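Local coordinates for putative diflavin flavoprotein A 3 (Synechocystis sp., PDB 6H0C) that probably carries electrons from NADH to oxygen, reducing it to water, this chain being its flavodiiron core of a metallo-hydrolase-like domain and a flavodoxin-like domain, at residues F310-P315 and G330-N335. Numbering follows the deposited sequence.
Sequences FIFGSP and GITLAN
Over one face of the F310 ring sits the methyl CG2 of T332, while the F312 ring turns its edge to the same threonine. The first meeting is a CH-pi contact: CG2 lies 3.8 Å from the centroid of the F310 ring and 12° off the ring normal, so the methyl sits nearly over the centre, shifted slightly toward CE1 of F310, which is 3.8 Å from CG2 of T332. At the F312 ring the hydroxyl lies in the ring plane, with OG1 of T332 3.3 Å from CZ of F312 and 3.4 Å from CE2 of F312. T332 thus splits its two branches between residues two apart on strand 309-313, whose side chains project from the same side of the sheet.

The threonine torsion accounts for this split: with chi1 at -62°, CG2 is directed away from the backbone N and OG1 stands beside it. The buried hydroxyl has its hydrogen bond within the helix, to the carbonyl oxygen of A328 one turn earlier, and no hydrogen bond crosses between 310-315 and 330-335. Both aromatic rings also meet F362 of helix 353-364 edge-to-face, and F310 meets F367 in the same way, so that both rings belong to an aromatic cluster with F362 and F367. With just 133 Å² buried, the contact is small and rests on three side chains, all buried. Through T332 it packs helix 323-335 against the central strand of the five-stranded parallel sheet, inside the beta-alpha-beta unit 309-313, 323-335, 341-348, as expected of the doubly wound flavodoxin-like fold with strand order 2-1-3-4-5.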
ATOM      1  N   PHE A 310       4.961  19.875   7.906  1.00 23.58           N
ATOM      2  CA  PHE A 310       5.583  18.740   7.228  1.00 22.04           C
ATOM      3  C   PHE A 310       6.337  17.886   8.239  1.00 23.73           C
ATOM      4  O   PHE A 310       6.786  18.379   9.278  1.00 26.38           O
ATOM      5  CB  PHE A 310       6.529  19.203   6.110  1.00 24.35           C
ATOM      6  CG  PHE A 310       7.689  20.053   6.588  1.00 24.58           C
ATOM      7  CD1 PHE A 310       8.878  19.471   6.979  1.00 25.90           C
ATOM      8  CD2 PHE A 310       7.585  21.438   6.635  1.00 26.97           C
ATOM      9  CE1 PHE A 310       9.936  20.247   7.417  1.00 31.84           C
ATOM     10  CE2 PHE A 310       8.644  22.217   7.067  1.00 26.72           C
ATOM     11  CZ  PHE A 310       9.818  21.623   7.460  1.00 28.61           C
ATOM     12  N   ILE A 311       6.477  16.605   7.921  1.00 23.45           N
ATOM     13  CA  ILE A 311       7.129  15.633   8.790  1.00 20.80           C
ATOM     14  C   ILE A 311       8.061  14.756   7.965  1.00 24.90           C
ATOM     15  O   ILE A 311       7.656  14.249   6.922  1.00 27.83           O
ATOM     16  CB  ILE A 311       6.095  14.748   9.501  1.00 21.44           C
ATOM     17  CG1 ILE A 311       5.100  15.611  10.299  1.00 24.00           C
ATOM     18  CG2 ILE A 311       6.782  13.719  10.386  1.00 24.32           C
ATOM     19  CD1 ILE A 311       3.995  14.819  11.004  1.00 25.31           C
ATOM     20  N   PHE A 312       9.302  14.586   8.415  1.00 23.84           N
ATOM     21  CA  PHE A 312      10.265  13.700   7.746  1.00 24.37           C
ATOM     22  C   PHE A 312      10.480  12.414   8.542  1.00 26.47           C
ATOM     23  O   PHE A 312      10.667  12.455   9.766  1.00 26.48           O
ATOM     24  CB  PHE A 312      11.618  14.395   7.546  1.00 23.35           C
ATOM     25  CG  PHE A 312      11.753  15.147   6.231  1.00 27.51           C
ATOM     26  CD1 PHE A 312      12.726  14.783   5.304  1.00 28.20           C
ATOM     27  CD2 PHE A 312      10.937  16.234   5.937  1.00 26.07           C
ATOM     28  CE1 PHE A 312      12.876  15.482   4.107  1.00 27.00           C
ATOM     29  CE2 PHE A 312      11.081  16.933   4.739  1.00 25.37           C
ATOM     30  CZ  PHE A 312      12.049  16.552   3.823  1.00 24.73           C
ATOM     31  N   GLY A 313      10.459  11.280   7.840  1.00 22.43           N
ATOM     32  CA  GLY A 313      10.743   9.986   8.437  1.00 22.14           C
ATOM     33  C   GLY A 313      11.874   9.324   7.671  1.00 27.60           C
ATOM     34  O   GLY A 313      11.815   9.201   6.444  1.00 25.43           O
ATOM     35  N   SER A 314      12.913   8.891   8.377  1.00 26.79           N
ATOM     36  CA  SER A 314      14.084   8.356   7.685  1.00 26.15           C
ATOM     37  C   SER A 314      14.780   7.255   8.472  1.00 28.78           C
ATOM     38  O   SER A 314      14.946   7.363   9.684  1.00 28.49           O
ATOM     39  CB  SER A 314      15.083   9.490   7.383  1.00 25.96           C
ATOM     40  OG  SER A 314      16.257   9.004   6.758  1.00 24.96           O
ATOM     41  N   PRO A 315      15.198   6.187   7.774  1.00 33.27           N
ATOM     42  CA  PRO A 315      16.144   5.237   8.358  1.00 27.32           C
ATOM     43  C   PRO A 315      17.560   5.805   8.282  1.00 29.57           C
ATOM     44  O   PRO A 315      17.766   6.895   7.730  1.00 29.70           O
ATOM     45  CB  PRO A 315      15.998   4.009   7.466  1.00 26.33           C
ATOM     46  CG  PRO A 315      15.710   4.605   6.109  1.00 29.64           C
ATOM     47  CD  PRO A 315      14.847   5.833   6.384  1.00 30.64           C
ATOM     48  N   GLY A 330      16.451  19.258   0.746  1.00 23.77           N
ATOM     49  CA  GLY A 330      16.816  20.464   0.025  1.00 22.25           C
ATOM     50  C   GLY A 330      15.612  21.173  -0.567  1.00 23.28           C
ATOM     51  O   GLY A 330      15.476  22.400  -0.474  1.00 25.64           O
ATOM     52  N   ILE A 331      14.732  20.398  -1.190  1.00 22.41           N
ATOM     53  CA  ILE A 331      13.533  20.961  -1.797  1.00 22.28           C
ATOM     54  C   ILE A 331      12.634  21.541  -0.717  1.00 24.63           C
ATOM     55  O   ILE A 331      12.045  22.606  -0.896  1.00 27.20           O
ATOM     56  CB  ILE A 331      12.767  19.902  -2.626  1.00 22.58           C
ATOM     57  CG1 ILE A 331      13.652  19.401  -3.779  1.00 25.41           C
ATOM     58  CG2 ILE A 331      11.453  20.472  -3.152  1.00 19.68           C
ATOM     59  CD1 ILE A 331      13.103  18.178  -4.495  1.00 24.85           C
ATOM     60  N   THR A 332      12.541  20.850   0.414  1.00 23.95           N
ATOM     61  CA  THR A 332      11.702  21.322   1.505  1.00 24.81           C
ATOM     62  C   THR A 332      12.251  22.628   2.082  1.00 26.39           C
ATOM     63  O   THR A 332      11.510  23.594   2.261  1.00 26.06           O
ATOM     64  CB  THR A 332      11.579  20.260   2.611  1.00 23.10           C
ATOM     65  OG1 THR A 332      10.946  19.091   2.072  1.00 24.36           O
ATOM     66  CG2 THR A 332      10.741  20.787   3.778  1.00 25.12           C
ATOM     67  N   LEU A 333      13.555  22.673   2.349  1.00 26.36           N
ATOM     68  CA  LEU A 333      14.161  23.894   2.884  1.00 29.60           C
ATOM     69  C   LEU A 333      14.053  25.049   1.893  1.00 28.64           C
ATOM     70  O   LEU A 333      13.837  26.198   2.292  1.00 29.94           O
ATOM     71  CB  LEU A 333      15.631  23.663   3.256  1.00 26.22           C
ATOM     72  CG  LEU A 333      15.892  22.790   4.485  1.00 24.36           C
ATOM     73  CD1 LEU A 333      17.375  22.544   4.653  1.00 26.77           C
ATOM     74  CD2 LEU A 333      15.328  23.456   5.718  1.00 26.29           C
ATOM     75  N   ALA A 334      14.199  24.749   0.605  1.00 24.95           N
ATOM     76  CA  ALA A 334      14.131  25.791  -0.420  1.00 27.94           C
ATOM     77  C   ALA A 334      12.721  26.345  -0.577  1.00 29.04           C
ATOM     78  O   ALA A 334      12.543  27.428  -1.116  1.00 35.19           O
ATOM     79  CB  ALA A 334      14.633  25.261  -1.756  1.00 25.18           C
ATOM     80  N   ASN A 335      11.718  25.612  -0.107  1.00 26.79           N
ATOM     81  CA  ASN A 335      10.340  26.001  -0.396  1.00 28.67           C
ATOM     82  C   ASN A 335       9.427  26.250   0.793  1.00 29.48           C
ATOM     83  O   ASN A 335       8.443  26.975   0.666  1.00 33.98           O
ATOM     84  CB  ASN A 335       9.693  24.948  -1.282  1.00 28.10           C
ATOM     85  CG  ASN A 335      10.224  24.990  -2.685  1.00 33.17           C
ATOM     86  OD1 ASN A 335       9.837  25.856  -3.480  1.00 34.45           O
ATOM     87  ND2 ASN A 335      11.130  24.070  -3.004  1.00 27.57           N
TER